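Local coordinates for DNA mismatch repair protein MutL (Aquifex aeolicus, PDB 6LZI), which binds adenine nucleotide in its N-terminal Bergerat-fold domain, probably hydrolysing ATP, and acts as an endonuclease in DNA mismatch repair, at residues I167-L172 / K239-N244; R199-E202 / T206-E209. One frame throughout, in Å; residues are numbered along the deposited sequence.

Contact 1: residues I167-L172 / K239-N244; sequences IKEYAL and KRPIQN
The flat carboxylate of E169 has the pyrrolidine ring of P241 over one face. The ring meets it with its CB–CG edge, standing steeply to the carboxylate plane. Both ring carbons sit almost directly above the carboxyl carbon, E169 CD lying 3.2 Å from P241 CG and 3.3 Å from P241 CB. The oxygens are divided between the two methylenes: E169 OE1 is 3.3 Å from P241 CG and E169 OE2 3.4 Å from P241 CB. E169 reaches this place as an extended arm from helix 156-173, with CG anti to the backbone N (chi1 171°), and crosses the proline side chain at about a right angle. Near the OE2 edge of the carboxylate, the poorly ordered Q243 comes no nearer than 4.5 Å, from its OE1 to E169 OE2, and adds little. F236 of the neighbouring strand 232-237 touches both E169 and P241. The helix, next to the ATPase sheet, thus meets edge strand 240-242 of the five-stranded second sheet at the surface. Proline has no N-H to give the acid, which leaves van der Waals contact, tight between the carbons, with perhaps a small electrostatic gain from C-H groups facing a probably negative carboxylate.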
loop_
_atom_site.group_PDB
_atom_site.type_symbol
_atom_site.label_atom_id
_atom_site.label_comp_id
_atom_site.label_asym_id
_atom_site.label_seq_id
_atom_site.Cartn_x
_atom_site.Cartn_y
_atom_site.Cartn_z
ATOM N N ILE A 167 -3.117 -0.663 -2.860
ATOM C CA ILE A 167 -3.379 -1.385 -1.596
ATOM C C ILE A 167 -3.377 -2.892 -1.839
ATOM O O ILE A 167 -2.873 -3.659 -1.021
ATOM C CB ILE A 167 -4.703 -0.936 -0.953
ATOM C CG1 ILE A 167 -4.666 0.572 -0.654
ATOM C CG2 ILE A 167 -4.932 -1.827 0.310
ATOM C CD1 ILE A 167 -3.502 1.031 0.262
ATOM N N LYS A 168 -3.863 -3.333 -3.010
ATOM C CA LYS A 168 -3.750 -4.749 -3.346
ATOM C C LYS A 168 -2.302 -5.180 -3.369
ATOM O O LYS A 168 -1.962 -6.265 -2.884
ATOM C CB LYS A 168 -4.422 -5.046 -4.695
ATOM C CG LYS A 168 -5.935 -4.958 -4.594
ATOM C CD LYS A 168 -6.593 -5.154 -5.967
ATOM C CE LYS A 168 -8.138 -5.002 -5.763
ATOM N NZ LYS A 168 -8.898 -5.512 -6.936
ATOM N N GLU A 169 -1.436 -4.321 -3.901
ATOM C CA GLU A 169 -0.019 -4.666 -4.020
ATOM C C GLU A 169 0.640 -4.815 -2.663
ATOM O O GLU A 169 1.408 -5.757 -2.434
ATOM C CB GLU A 169 0.640 -3.592 -4.854
ATOM C CG GLU A 169 2.130 -3.573 -4.974
ATOM C CD GLU A 169 2.517 -2.477 -5.966
ATOM O OE1 GLU A 169 2.951 -1.394 -5.501
ATOM O OE2 GLU A 169 2.324 -2.697 -7.186
ATOM N N TYR A 170 0.356 -3.896 -1.748
ATOM C CA TYR A 170 0.820 -4.062 -0.371
ATOM C C TYR A 170 0.160 -5.273 0.311
ATOM O O TYR A 170 0.779 -5.987 1.123
ATOM C CB TYR A 170 0.440 -2.819 0.432
ATOM C CG TYR A 170 1.353 -1.657 0.242
ATOM C CD1 TYR A 170 2.610 -1.707 0.697
ATOM C CD2 TYR A 170 0.901 -0.465 -0.327
ATOM C CE1 TYR A 170 3.452 -0.652 0.582
ATOM C CE2 TYR A 170 1.754 0.640 -0.453
ATOM C CZ TYR A 170 3.040 0.503 0.001
ATOM O OH TYR A 170 3.941 1.553 -0.027
ATOM N N ALA A 171 -1.109 -5.504 0.032
ATOM C CA ALA A 171 -1.678 -6.671 0.682
ATOM C C ALA A 171 -1.051 -7.970 0.178
ATOM O O ALA A 171 -0.951 -8.952 0.946
ATOM C CB ALA A 171 -3.179 -6.819 0.458
ATOM N N LEU A 172 -0.647 -7.993 -1.086
ATOM C CA LEU A 172 -0.048 -9.224 -1.590
ATOM C C LEU A 172 1.312 -9.557 -0.983
ATOM O O LEU A 172 1.704 -10.740 -1.044
ATOM C CB LEU A 172 0.048 -9.158 -3.110
ATOM C CG LEU A 172 -1.325 -9.352 -3.828
ATOM C CD1 LEU A 172 -1.302 -8.856 -5.315
ATOM C CD2 LEU A 172 -1.894 -10.766 -3.778
ATOM N N LYS A 239 10.277 -9.189 -2.275
ATOM C CA LYS A 239 9.172 -8.530 -1.591
ATOM C C LYS A 239 8.831 -7.163 -2.184
ATOM O O LYS A 239 8.014 -6.447 -1.617
ATOM C CB LYS A 239 9.452 -8.419 -0.079
ATOM C CG LYS A 239 8.207 -8.181 0.811
ATOM C CD LYS A 239 8.608 -7.804 2.243
ATOM C CE LYS A 239 7.477 -7.129 3.017
ATOM N NZ LYS A 239 6.788 -6.033 2.242
ATOM N N ARG A 240 9.396 -6.792 -3.340
ATOM C CA ARG A 240 9.019 -5.496 -3.885
ATOM C C ARG A 240 8.298 -5.657 -5.221
ATOM O O ARG A 240 8.669 -6.521 -6.017
ATOM C CB ARG A 240 10.255 -4.598 -4.085
ATOM C CG ARG A 240 11.144 -4.516 -2.874
ATOM C CD ARG A 240 12.479 -3.849 -3.209
ATOM N NE ARG A 240 13.602 -4.558 -2.586
ATOM C CZ ARG A 240 14.820 -4.045 -2.399
ATOM N NH1 ARG A 240 15.089 -2.801 -2.781
ATOM N NH2 ARG A 240 15.771 -4.776 -1.821
ATOM N N PRO A 241 7.302 -4.819 -5.516
ATOM C CA PRO A 241 6.545 -4.976 -6.773
ATOM C C PRO A 241 7.339 -4.497 -7.991
ATOM O O PRO A 241 7.787 -3.352 -8.052
ATOM C CB PRO A 241 5.302 -4.120 -6.547
ATOM C CG PRO A 241 5.451 -3.555 -5.147
ATOM C CD PRO A 241 6.830 -3.676 -4.718
ATOM N N ILE A 242 7.464 -5.379 -8.984
ATOM C CA ILE A 242 8.191 -5.137 -10.225
ATOM C C ILE A 242 7.181 -4.916 -11.345
ATOM O O ILE A 242 6.273 -5.731 -11.534
ATOM C CB ILE A 242 9.103 -6.336 -10.543
ATOM C CG1 ILE A 242 10.135 -6.504 -9.438
ATOM C CG2 ILE A 242 9.773 -6.203 -11.898
ATOM C CD1 ILE A 242 11.004 -5.293 -9.244
ATOM N N GLN A 243 7.351 -3.836 -12.109
ATOM C CA GLN A 243 6.480 -3.557 -13.248
ATOM C C GLN A 243 7.102 -3.918 -14.603
ATOM O O GLN A 243 6.473 -3.676 -15.640
ATOM C CB GLN A 243 6.065 -2.085 -13.239
ATOM C CG GLN A 243 5.025 -1.743 -12.198
ATOM C CD GLN A 243 3.730 -2.521 -12.385
ATOM O OE1 GLN A 243 3.336 -3.311 -11.521
ATOM N NE2 GLN A 243 3.058 -2.297 -13.515
ATOM N N ASN A 244 8.304 -4.498 -14.620
ATOM C CA ASN A 244 9.036 -4.756 -15.863
ATOM C C ASN A 244 8.177 -5.425 -16.937
ATOM O O ASN A 244 7.445 -6.381 -16.664
ATOM C CB ASN A 244 10.255 -5.632 -15.577
ATOM C CG ASN A 244 11.276 -4.952 -14.699
ATOM O OD1 ASN A 244 10.951 -4.066 -13.881
ATOM N ND2 ASN A 244 12.517 -5.381 -14.830
#

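Contact 2: residues R199-E202 / T206-E209; sequences RVEE and TKTE
E201 and T208 join across the turn that links helix 196-204 to edge strand 209-213, an alpha-to-beta connection in the S5-family part of the protein. E201 OE1 is the shared acceptor. T208 N donates to it at 2.9 Å with an N-H...O angle of 157°, arriving from above the carboxylate plane. T208 OG1 also donates to E201 OE1 at 2.9 Å, but from the anti side and closer to that plane, 17° out of it. K197 NZ forms a salt bridge to the same oxygen, and K207 NZ, whose side chain runs alongside E201, adds a long one at 3.6 Å to E201 OE1. K197 NZ also donates to T208 O, and S225 OG is hydrogen-bonded to both K207 O and T206 OG1. Between the backbones, T206 N reaches E201 O only weakly, at 3.4 Å. T208 can grip E201 with both donors because chi1 of 71° sets OG1 between its backbone N and carbonyl carbon. Its methyl meets V200 CG1 beside F223, on the sheet side of the helix. E201 lies extended past T206, whose carbonyl O rests 3.2 Å from E201 CG.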
loop_
_atom_site.group_PDB
_atom_site.type_symbol
_atom_site.label_atom_id
_atom_site.label_comp_id
_atom_site.label_asym_id
_atom_site.label_seq_id
_atom_site.Cartn_x
_atom_site.Cartn_y
_atom_site.Cartn_z
ATOM N N ARG A 199 -4.313 -15.115 1.032
ATOM C CA ARG A 199 -4.322 -13.684 0.747
ATOM C C ARG A 199 -4.357 -13.430 -0.764
ATOM O O ARG A 199 -5.124 -12.581 -1.243
ATOM C CB ARG A 199 -3.092 -13.045 1.394
ATOM C CG ARG A 199 -2.786 -11.588 0.986
ATOM C CD ARG A 199 -4.000 -10.669 1.222
ATOM N NE ARG A 199 -4.328 -10.602 2.643
ATOM C CZ ARG A 199 -3.770 -9.794 3.530
ATOM N NH1 ARG A 199 -2.790 -8.912 3.264
ATOM N NH2 ARG A 199 -4.266 -9.816 4.757
ATOM N N VAL A 200 -3.597 -14.204 -1.532
ATOM C CA VAL A 200 -3.706 -14.109 -2.982
ATOM C C VAL A 200 -5.125 -14.358 -3.436
ATOM O O VAL A 200 -5.636 -13.659 -4.307
ATOM C CB VAL A 200 -2.726 -15.090 -3.645
ATOM C CG1 VAL A 200 -2.918 -15.066 -5.133
ATOM C CG2 VAL A 200 -1.354 -14.537 -3.344
ATOM N N GLU A 201 -5.742 -15.396 -2.893
ATOM C CA GLU A 201 -7.032 -15.821 -3.391
ATOM C C GLU A 201 -8.117 -14.811 -3.026
ATOM O O GLU A 201 -9.023 -14.555 -3.833
ATOM C CB GLU A 201 -7.289 -17.223 -2.892
ATOM C CG GLU A 201 -6.349 -18.161 -3.614
ATOM C CD GLU A 201 -6.455 -19.595 -3.209
ATOM O OE1 GLU A 201 -5.877 -20.416 -3.923
ATOM O OE2 GLU A 201 -7.147 -19.910 -2.218
ATOM N N GLU A 202 -8.031 -14.242 -1.818
ATOM C CA GLU A 202 -8.971 -13.188 -1.428
ATOM C C GLU A 202 -8.837 -11.990 -2.360
ATOM O O GLU A 202 -9.848 -11.427 -2.804
ATOM C CB GLU A 202 -8.746 -12.772 0.031
ATOM C CG GLU A 202 -9.086 -13.831 1.063
ATOM C CD GLU A 202 -10.530 -14.330 0.972
ATOM O OE1 GLU A 202 -11.488 -13.517 0.863
ATOM O OE2 GLU A 202 -10.685 -15.554 0.976
ATOM N N THR A 206 -10.297 -15.808 -6.732
ATOM C CA THR A 206 -10.245 -17.016 -7.513
ATOM C C THR A 206 -9.376 -18.001 -6.756
ATOM O O THR A 206 -8.578 -17.612 -5.902
ATOM C CB THR A 206 -9.690 -16.742 -8.910
ATOM O OG1 THR A 206 -9.753 -17.938 -9.682
ATOM C CG2 THR A 206 -8.252 -16.221 -8.782
ATOM N N LYS A 207 -9.535 -19.273 -7.095
ATOM C CA LYS A 207 -8.700 -20.330 -6.557
ATOM C C LYS A 207 -7.443 -20.462 -7.403
ATOM O O LYS A 207 -7.490 -20.338 -8.627
ATOM C CB LYS A 207 -9.465 -21.655 -6.530
ATOM C CG LYS A 207 -8.568 -22.830 -6.335
ATOM C CD LYS A 207 -7.932 -22.782 -4.960
ATOM C CE LYS A 207 -7.196 -24.049 -4.672
ATOM N NZ LYS A 207 -6.610 -23.927 -3.316
ATOM N N THR A 208 -6.315 -20.658 -6.734
ATOM C CA THR A 208 -5.035 -20.739 -7.396
ATOM C C THR A 208 -4.370 -22.062 -7.075
ATOM O O THR A 208 -4.698 -22.736 -6.097
ATOM C CB THR A 208 -4.077 -19.591 -7.003
ATOM O OG1 THR A 208 -3.624 -19.769 -5.661
ATOM C CG2 THR A 208 -4.697 -18.140 -7.190
ATOM N N GLU A 209 -3.396 -22.388 -7.904
ATOM C CA GLU A 209 -2.478 -23.495 -7.685
ATOM C C GLU A 209 -1.135 -22.862 -7.396
ATOM O O GLU A 209 -0.736 -21.901 -8.084
ATOM C CB GLU A 209 -2.351 -24.418 -8.896
ATOM C CG GLU A 209 -1.374 -25.567 -8.656
ATOM C CD GLU A 209 -1.315 -26.566 -9.819
ATOM O OE1 GLU A 209 -0.618 -27.605 -9.685
ATOM O OE2 GLU A 209 -1.977 -26.322 -10.856
#

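In the fold
From the N terminus, the chain forms most of the nucleotide-binding eight-stranded sheet before helix 156-173 supplies the first side of contact 1. It then adds strands 178-183 and 186-191 to that sheet and enters helix 196-204. Contact 2 closes a very short loop there, tying the helix to the approach to strand 209-213. Only after the next strands of the second sheet does 239-244 return to helix 156-173, joining the ATPase part to that sheet's edge and closing contact 1 over 66 residues, with contact 2 among them. The centres lie 15 Å apart, and the helical segments touch: A171 O and R199 NH1 are 3.0 Å apart, a probable hydrogen bond, while L172 packs on V200.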